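Putative glutathione S-transferase (Corynebacterium glutamicum, PDB 3M1G) probably acts as a glutathione transferase of the ECM4-like, omega-related type, using a cysteine nucleophile in a thioredoxin-like N-terminal domain joined to an all-helical C-terminal domain. Local coordinates at residues W55-G60 and K166-E171; A222-E227 and C265-I270; T251-D256 and G278-L283. All coordinates share one frame; numbering follows the deposited sequence.

Interaction 1. Residues W55-G60 and K166-E171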
# COMPACT_ATOMS: atom_id res chain seq x y z
N TRP A 55 -40.36 -19.57 3.32
CA TRP A 55 -41.25 -18.46 3.13
C TRP A 55 -41.51 -18.31 1.61
O TRP A 55 -40.74 -18.80 0.82
CB TRP A 55 -40.59 -17.18 3.64
CG TRP A 55 -40.22 -17.13 5.07
CD1 TRP A 55 -39.33 -17.95 5.72
CD2 TRP A 55 -40.69 -16.19 6.06
NE1 TRP A 55 -39.22 -17.57 7.04
CE2 TRP A 55 -40.04 -16.49 7.27
CE3 TRP A 55 -41.58 -15.12 6.02
CZ2 TRP A 55 -40.26 -15.76 8.46
CZ3 TRP A 55 -41.79 -14.38 7.18
CH2 TRP A 55 -41.13 -14.72 8.39
N PRO A 56 -42.60 -17.64 1.24
CA PRO A 56 -42.97 -17.50 -0.16
C PRO A 56 -42.36 -16.31 -0.84
O PRO A 56 -42.31 -15.22 -0.25
CB PRO A 56 -44.50 -17.34 -0.10
CG PRO A 56 -44.72 -16.64 1.19
CD PRO A 56 -43.69 -17.21 2.14
N VAL A 57 -41.87 -16.49 -2.06
CA VAL A 57 -41.50 -15.32 -2.89
C VAL A 57 -42.78 -14.55 -3.22
O VAL A 57 -43.81 -15.15 -3.56
CB VAL A 57 -40.74 -15.68 -4.16
CG1 VAL A 57 -39.40 -16.38 -3.84
CG2 VAL A 57 -41.60 -16.56 -5.09
N GLU A 58 -42.75 -13.24 -2.98
CA GLU A 58 -43.78 -12.31 -3.37
C GLU A 58 -43.24 -10.90 -3.28
O GLU A 58 -42.30 -10.64 -2.53
CB GLU A 58 -45.03 -12.44 -2.48
CG GLU A 58 -44.77 -12.26 -1.01
CD GLU A 58 -46.02 -12.49 -0.15
OE1 GLU A 58 -46.84 -11.55 0.01
OE2 GLU A 58 -46.14 -13.62 0.41
N ALA A 59 -43.85 -10.00 -4.06
CA ALA A 59 -43.45 -8.63 -4.13
C ALA A 59 -43.95 -7.87 -2.90
O ALA A 59 -45.06 -8.10 -2.42
CB ALA A 59 -44.03 -7.94 -5.43
N GLY A 60 -43.16 -6.90 -2.45
CA GLY A 60 -43.65 -5.96 -1.44
C GLY A 60 -43.71 -6.55 -0.03
O GLY A 60 -44.34 -5.96 0.82
N LYS A 166 -37.02 -16.06 -9.96
CA LYS A 166 -37.01 -15.96 -11.41
C LYS A 166 -38.20 -15.26 -12.04
O LYS A 166 -38.04 -14.50 -13.02
CB LYS A 166 -36.99 -17.38 -12.01
CG LYS A 166 -35.74 -17.79 -12.70
CD LYS A 166 -35.73 -19.35 -13.01
CE LYS A 166 -34.27 -19.89 -13.15
NZ LYS A 166 -34.20 -21.39 -12.98
N GLN A 167 -39.40 -15.53 -11.54
CA GLN A 167 -40.58 -14.91 -12.17
C GLN A 167 -40.67 -13.44 -11.86
O GLN A 167 -41.45 -12.77 -12.49
CB GLN A 167 -41.87 -15.61 -11.74
CG GLN A 167 -41.89 -17.10 -12.08
CD GLN A 167 -41.56 -17.43 -13.55
OE1 GLN A 167 -40.86 -18.42 -13.79
NE2 GLN A 167 -42.04 -16.63 -14.52
N PHE A 168 -39.86 -12.92 -10.94
CA PHE A 168 -39.84 -11.49 -10.64
C PHE A 168 -38.63 -10.77 -11.26
O PHE A 168 -38.51 -9.57 -11.12
CB PHE A 168 -39.81 -11.25 -9.14
CG PHE A 168 -41.03 -11.76 -8.40
CD1 PHE A 168 -41.15 -13.09 -8.08
CD2 PHE A 168 -42.06 -10.91 -8.07
CE1 PHE A 168 -42.30 -13.58 -7.44
CE2 PHE A 168 -43.18 -11.37 -7.41
CZ PHE A 168 -43.32 -12.71 -7.11
N HIS A 169 -37.71 -11.49 -11.90
CA HIS A 169 -36.61 -10.85 -12.58
C HIS A 169 -37.11 -9.94 -13.68
O HIS A 169 -38.14 -10.20 -14.29
CB HIS A 169 -35.68 -11.86 -13.27
CG HIS A 169 -34.98 -12.80 -12.35
ND1 HIS A 169 -34.22 -13.85 -12.81
CD2 HIS A 169 -34.92 -12.86 -10.99
CE1 HIS A 169 -33.71 -14.52 -11.79
NE2 HIS A 169 -34.13 -13.94 -10.67
N ARG A 170 -36.31 -8.93 -13.99
CA ARG A 170 -36.47 -8.14 -15.21
C ARG A 170 -36.48 -9.08 -16.42
O ARG A 170 -35.69 -10.01 -16.49
CB ARG A 170 -35.31 -7.12 -15.34
CG ARG A 170 -35.30 -6.27 -16.63
CD ARG A 170 -34.02 -5.40 -16.83
NE ARG A 170 -32.80 -6.20 -17.00
CZ ARG A 170 -31.95 -6.53 -16.03
NH1 ARG A 170 -32.16 -6.14 -14.78
NH2 ARG A 170 -30.91 -7.28 -16.32
N GLU A 171 -37.38 -8.85 -17.37
CA GLU A 171 -37.40 -9.67 -18.58
C GLU A 171 -36.03 -9.51 -19.29
O GLU A 171 -35.54 -8.40 -19.50
CB GLU A 171 -38.57 -9.27 -19.50
CG GLU A 171 -38.88 -10.29 -20.63
CD GLU A 171 -39.71 -9.69 -21.77
OE1 GLU A 171 -40.73 -9.02 -21.49
OE2 GLU A 171 -39.34 -9.88 -22.95

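Interaction 2. Residues A222-E227 and C265-I270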
# COMPACT_ATOMS: atom_id res chain seq x y z
N ALA A 222 -3.56 -18.02 -3.25
CA ALA A 222 -4.85 -17.98 -3.92
C ALA A 222 -4.94 -16.85 -4.95
O ALA A 222 -5.47 -17.06 -6.05
CB ALA A 222 -6.02 -17.89 -2.92
N LEU A 223 -4.45 -15.66 -4.63
CA LEU A 223 -4.46 -14.57 -5.63
C LEU A 223 -3.60 -14.91 -6.85
O LEU A 223 -3.94 -14.57 -8.01
CB LEU A 223 -4.04 -13.23 -5.01
CG LEU A 223 -5.01 -12.60 -3.99
CD1 LEU A 223 -4.40 -11.34 -3.31
CD2 LEU A 223 -6.39 -12.27 -4.60
N ASP A 224 -2.49 -15.63 -6.64
CA ASP A 224 -1.67 -16.03 -7.79
C ASP A 224 -2.38 -17.11 -8.63
O ASP A 224 -2.25 -17.14 -9.85
CB ASP A 224 -0.30 -16.58 -7.33
CG ASP A 224 0.67 -15.46 -6.91
OD1 ASP A 224 0.52 -14.29 -7.35
OD2 ASP A 224 1.58 -15.77 -6.11
N TRP A 225 -3.11 -18.01 -7.96
CA TRP A 225 -3.97 -18.96 -8.66
C TRP A 225 -5.04 -18.21 -9.49
O TRP A 225 -5.26 -18.55 -10.65
CB TRP A 225 -4.65 -19.92 -7.67
CG TRP A 225 -5.92 -20.54 -8.16
CD1 TRP A 225 -6.06 -21.39 -9.22
CD2 TRP A 225 -7.23 -20.39 -7.59
NE1 TRP A 225 -7.38 -21.73 -9.37
CE2 TRP A 225 -8.11 -21.14 -8.38
CE3 TRP A 225 -7.74 -19.68 -6.50
CZ2 TRP A 225 -9.48 -21.21 -8.11
CZ3 TRP A 225 -9.12 -19.76 -6.23
CH2 TRP A 225 -9.96 -20.49 -7.04
N LEU A 226 -5.68 -17.21 -8.91
CA LEU A 226 -6.72 -16.47 -9.65
C LEU A 226 -6.14 -15.71 -10.87
O LEU A 226 -6.72 -15.68 -11.96
CB LEU A 226 -7.48 -15.51 -8.74
CG LEU A 226 -8.38 -16.19 -7.71
CD1 LEU A 226 -8.91 -15.17 -6.71
CD2 LEU A 226 -9.55 -16.93 -8.39
N GLU A 227 -4.98 -15.10 -10.66
CA GLU A 227 -4.30 -14.35 -11.71
C GLU A 227 -4.04 -15.30 -12.90
O GLU A 227 -4.24 -14.95 -14.08
CB GLU A 227 -3.00 -13.76 -11.16
CG GLU A 227 -2.07 -13.17 -12.20
CD GLU A 227 -2.59 -11.87 -12.76
OE1 GLU A 227 -3.50 -11.28 -12.13
OE2 GLU A 227 -2.08 -11.45 -13.83
N CYS A 265 -2.24 -6.63 3.80
CA CYS A 265 -2.26 -7.70 2.81
C CYS A 265 -1.34 -7.41 1.59
O CYS A 265 -1.18 -8.25 0.72
CB CYS A 265 -3.67 -7.90 2.27
SG CYS A 265 -4.81 -8.54 3.46
N GLY A 266 -0.77 -6.21 1.55
CA GLY A 266 -0.03 -5.73 0.38
C GLY A 266 1.30 -6.32 -0.05
O GLY A 266 2.31 -5.62 -0.01
N ARG A 267 1.30 -7.55 -0.58
CA ARG A 267 2.48 -8.02 -1.33
C ARG A 267 2.65 -7.14 -2.56
O ARG A 267 3.76 -6.80 -2.93
CB ARG A 267 2.37 -9.45 -1.83
CG ARG A 267 3.69 -9.95 -2.45
CD ARG A 267 3.56 -11.32 -3.09
NE ARG A 267 2.82 -11.21 -4.35
CZ ARG A 267 2.41 -12.24 -5.08
NH1 ARG A 267 2.61 -13.49 -4.67
NH2 ARG A 267 1.76 -12.03 -6.22
N ASN A 268 1.53 -6.81 -3.18
CA ASN A 268 1.42 -6.06 -4.40
C ASN A 268 0.08 -5.39 -4.36
O ASN A 268 -0.81 -5.85 -3.63
CB ASN A 268 1.37 -6.98 -5.62
CG ASN A 268 2.69 -7.59 -5.95
OD1 ASN A 268 2.87 -8.81 -5.81
ND2 ASN A 268 3.61 -6.77 -6.48
N LYS A 269 -0.10 -4.32 -5.14
CA LYS A 269 -1.42 -3.75 -5.34
C LYS A 269 -2.09 -4.60 -6.44
O LYS A 269 -1.41 -5.21 -7.28
CB LYS A 269 -1.37 -2.28 -5.77
CG LYS A 269 -1.09 -1.28 -4.63
CD LYS A 269 -0.81 0.15 -5.12
CE LYS A 269 -2.09 0.81 -5.68
NZ LYS A 269 -1.93 2.25 -5.98
N ILE A 270 -3.43 -4.62 -6.47
CA ILE A 270 -4.12 -5.26 -7.57
C ILE A 270 -3.75 -4.62 -8.90
O ILE A 270 -3.66 -5.31 -9.91
CB ILE A 270 -5.66 -5.29 -7.38
CG1 ILE A 270 -6.05 -6.06 -6.11
CG2 ILE A 270 -6.35 -5.93 -8.61
CD1 ILE A 270 -5.50 -7.51 -5.98

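Interaction 3. Residues T251-D256 and G278-L283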
# COMPACT_ATOMS: atom_id res chain seq x y z
N THR A 251 -14.28 -8.34 -2.63
CA THR A 251 -12.96 -8.37 -2.03
C THR A 251 -11.95 -7.55 -2.87
O THR A 251 -11.23 -6.69 -2.33
CB THR A 251 -12.45 -9.81 -1.80
OG1 THR A 251 -13.35 -10.47 -0.90
CG2 THR A 251 -11.07 -9.78 -1.09
N LEU A 252 -11.93 -7.76 -4.17
CA LEU A 252 -10.97 -7.09 -5.05
C LEU A 252 -11.17 -5.57 -5.09
O LEU A 252 -10.18 -4.82 -5.07
CB LEU A 252 -10.99 -7.64 -6.47
CG LEU A 252 -10.53 -9.08 -6.68
CD1 LEU A 252 -10.63 -9.44 -8.19
CD2 LEU A 252 -9.13 -9.38 -6.12
N VAL A 253 -12.42 -5.13 -5.09
CA VAL A 253 -12.74 -3.71 -5.18
C VAL A 253 -12.39 -2.92 -3.90
O VAL A 253 -12.22 -1.69 -3.94
CB VAL A 253 -14.18 -3.49 -5.60
CG1 VAL A 253 -15.17 -3.62 -4.40
CG2 VAL A 253 -14.32 -2.15 -6.33
N ARG A 254 -12.24 -3.62 -2.78
CA ARG A 254 -11.85 -3.05 -1.53
C ARG A 254 -10.35 -3.26 -1.26
O ARG A 254 -9.83 -2.81 -0.22
CB ARG A 254 -12.65 -3.69 -0.38
CG ARG A 254 -14.11 -3.30 -0.34
CD ARG A 254 -14.95 -4.22 0.56
NE ARG A 254 -16.30 -3.67 0.64
CZ ARG A 254 -17.21 -3.76 -0.34
NH1 ARG A 254 -16.93 -4.41 -1.44
NH2 ARG A 254 -18.40 -3.18 -0.21
N PHE A 255 -9.67 -3.94 -2.14
CA PHE A 255 -8.29 -4.34 -1.86
C PHE A 255 -7.27 -3.20 -1.78
O PHE A 255 -6.68 -2.96 -0.72
CB PHE A 255 -7.81 -5.42 -2.81
CG PHE A 255 -6.61 -6.15 -2.31
CD1 PHE A 255 -5.34 -5.67 -2.55
CD2 PHE A 255 -6.76 -7.31 -1.61
CE1 PHE A 255 -4.22 -6.34 -2.10
CE2 PHE A 255 -5.66 -8.01 -1.14
CZ PHE A 255 -4.35 -7.51 -1.42
N ASP A 256 -7.07 -2.49 -2.88
CA ASP A 256 -6.10 -1.40 -2.85
C ASP A 256 -6.55 -0.30 -1.88
O ASP A 256 -5.71 0.30 -1.16
CB ASP A 256 -5.84 -0.83 -4.25
CG ASP A 256 -5.07 -1.81 -5.16
OD1 ASP A 256 -4.60 -2.85 -4.64
OD2 ASP A 256 -4.95 -1.53 -6.38
N GLY A 278 -7.26 -6.00 -14.96
CA GLY A 278 -8.14 -5.97 -16.14
C GLY A 278 -9.53 -6.47 -15.80
O GLY A 278 -10.53 -5.81 -16.07
N TYR A 279 -9.59 -7.63 -15.14
CA TYR A 279 -10.86 -8.22 -14.66
C TYR A 279 -11.63 -7.30 -13.73
O TYR A 279 -12.84 -7.09 -13.88
CB TYR A 279 -10.53 -9.57 -14.03
CG TYR A 279 -11.60 -10.27 -13.19
CD1 TYR A 279 -12.52 -11.10 -13.77
CD2 TYR A 279 -11.63 -10.12 -11.80
CE1 TYR A 279 -13.45 -11.77 -13.01
CE2 TYR A 279 -12.55 -10.79 -11.02
CZ TYR A 279 -13.46 -11.63 -11.64
OH TYR A 279 -14.39 -12.33 -10.91
N LEU A 280 -10.95 -6.74 -12.74
CA LEU A 280 -11.58 -5.81 -11.81
C LEU A 280 -12.17 -4.60 -12.48
O LEU A 280 -13.30 -4.19 -12.17
CB LEU A 280 -10.60 -5.41 -10.70
CG LEU A 280 -11.11 -4.42 -9.62
CD1 LEU A 280 -12.42 -4.87 -8.96
CD2 LEU A 280 -9.96 -4.13 -8.55
N ARG A 281 -11.45 -4.02 -13.42
CA ARG A 281 -11.97 -2.87 -14.15
C ARG A 281 -13.20 -3.22 -15.01
O ARG A 281 -14.18 -2.45 -15.06
CB ARG A 281 -10.86 -2.25 -15.01
CG ARG A 281 -9.84 -1.45 -14.18
CD ARG A 281 -8.74 -0.91 -15.03
NE ARG A 281 -7.86 -1.97 -15.50
CZ ARG A 281 -6.88 -1.80 -16.40
NH1 ARG A 281 -6.09 -2.82 -16.71
NH2 ARG A 281 -6.68 -0.61 -16.96
N ASP A 282 -13.12 -4.36 -15.70
CA ASP A 282 -14.19 -4.90 -16.58
C ASP A 282 -15.48 -5.05 -15.75
O ASP A 282 -16.53 -4.54 -16.11
CB ASP A 282 -13.65 -6.24 -17.12
CG ASP A 282 -14.54 -6.91 -18.21
OD1 ASP A 282 -15.54 -6.35 -18.66
OD2 ASP A 282 -14.15 -8.02 -18.64
N LEU A 283 -15.39 -5.66 -14.59
CA LEU A 283 -16.54 -5.79 -13.69
C LEU A 283 -17.01 -4.45 -13.16
O LEU A 283 -18.22 -4.15 -13.19
CB LEU A 283 -16.19 -6.70 -12.52
CG LEU A 283 -15.96 -8.19 -12.81
CD1 LEU A 283 -15.65 -8.91 -11.49
CD2 LEU A 283 -17.20 -8.83 -13.53

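Interaction 1. Residues W55-G60 and K166-E171
Strand 53-56 has just ended where V57, E58 and A59 run on as extended chain past F168, and the backbones stay well apart there, A59 CA lying 8.0 Å from F168 CA. One aromatic ring bridges that distance. F168 sits in a short 3-10 segment, 166-168, and its chi1 of -63° sets CG anti to the carbonyl carbon, sending the ring out toward the extended chain with its far rim leading. Three ring atoms divide the work. CE1 meets the CG2 methyl of V57 at 3.9 Å; CZ lies against the backbone, 3.8 Å from E58 CA; CE2 packs 3.7 Å from A59 N and 4.1 Å from A59 CB. V57 CG2, E58 CA and A59 N all approach the ring obliquely. The contact therefore joins the end of a small three-stranded sheet near the N-terminus to the loop that leaves helix 154-163, at the periphery of the GST fold and away from its predicted catalytic residues. W165 adds to the packing, touching V57 and meeting the F168 ring edge-to-face, while L85 also touches F168. The E58 side chain starts off away from the ring, and its carboxylate is used elsewhere: OE2 accepts a hydrogen bond from G42 N and forms a salt bridge with R61. Within 166-171, H169 N bonds back to K166 O at 3.2 Å, closing the short 3-10 turn from which F168 projects.

Interaction 2. Residues A222-E227 and C265-I270
R267 reaches from the loop after helix 255-259 to D224 on helix 209-229 and takes hold of its carboxylate end-on, one terminal nitrogen to each oxygen. NH2 donates one N-H to D224 OD1 at 2.8 Å, and NH1 gives one to D224 OD2 at 2.9 Å with an almost straight N-H...O angle of 173°. OD1 offers its syn lone pair; OD2 is also met on the syn side, though from somewhat out of the carboxylate plane. Since the carboxylate and guanidinium planes are only 26° apart, the two groups meet nearly coplanar, edge against edge.

The torsions account for the reach. R267 extends with CG anti to the backbone N and CD continuing the zigzag, then bends at chi3 (74°), which turns the guanidinium toward the helix. The D224 side chain leaves its helix with CG anti to the carbonyl carbon, and its end swings nearer the loop than its first bond suggests. A third bond fixes the rotation of the guanidinium: R267 NE donates to the amide oxygen of the next residue, N268 OD1, at 2.8 Å. All three guanidinium nitrogens are thus engaged.

Y216 and W220 of helix 209-229 pack against R267, and D320 of the second subunit touches it too. G266 is the centre of an inverse gamma turn, closed by R267 N bonding to C265 O. In this all-helical GST C-terminal domain the pair ties a loop at the subunit interface to helix 209-229. On this partly exposed surface the opposite charges probably offset one another, and the paired hydrogen bonds, with NE held by N268, restrict how the guanidinium can turn.

Interaction 3. Residues T251-D256 and G278-L283
L280 pushes its two methyls against the chain at L252 and V253, on helix 243-253. With CG anti to the backbone N (chi1 180°), the side chain stands out from helix 274-284 and its two methyls lie side by side over one face of the peptide between those residues. CD1 fills the hollow between the two side-chain bases, 4.0 Å from both L252 CB and V253 CB, and lies 3.9 Å from V253 N. CD2 rests instead on the carbonyl, 3.6 Å from L252 O, the oxygen that accepts the backbone bond from F255 N. The backbones come close enough for this, L252 CA and L280 CA being 6.9 Å apart. These are helices of the all-alpha C-terminal domain of the GST fold, and the packing is buried within it, with Y249 and F324 also touching L280. A second bump points the other way. L252 CD1 pokes against the rim of the Y279 ring, near its plane, 3.7 Å from CE2, and the two side chains cross at about a right angle. L283 CD1, from the same helix as the ring, sits over one face toward the rim, and beyond the rim Y279 OH is hydrogen-bonded to D245 OD1.

How the interactions relate
Interactions 2 and 3 are neighbours in the helical C-terminal domain, their centres about 11 Å apart, and their segments alternate along the chain. They meet where D256 OD1 lies 2.8 Å from I270 N, a probable hydrogen bond; I270 also touches L280. Interaction 1 stands across the molecule, its centre about 30 Å from interaction 3 and about 38 Å from interaction 2. Of the three, interaction 3 comes nearest to the predicted active site: the V253 side chain is about 7 Å from that of Y259, predicted to lower the pKa of the predicted nucleophile C70. R254 gives a direct link, its NE bonding to A69 O beside C70 while its side chain touches Y259 and Y302.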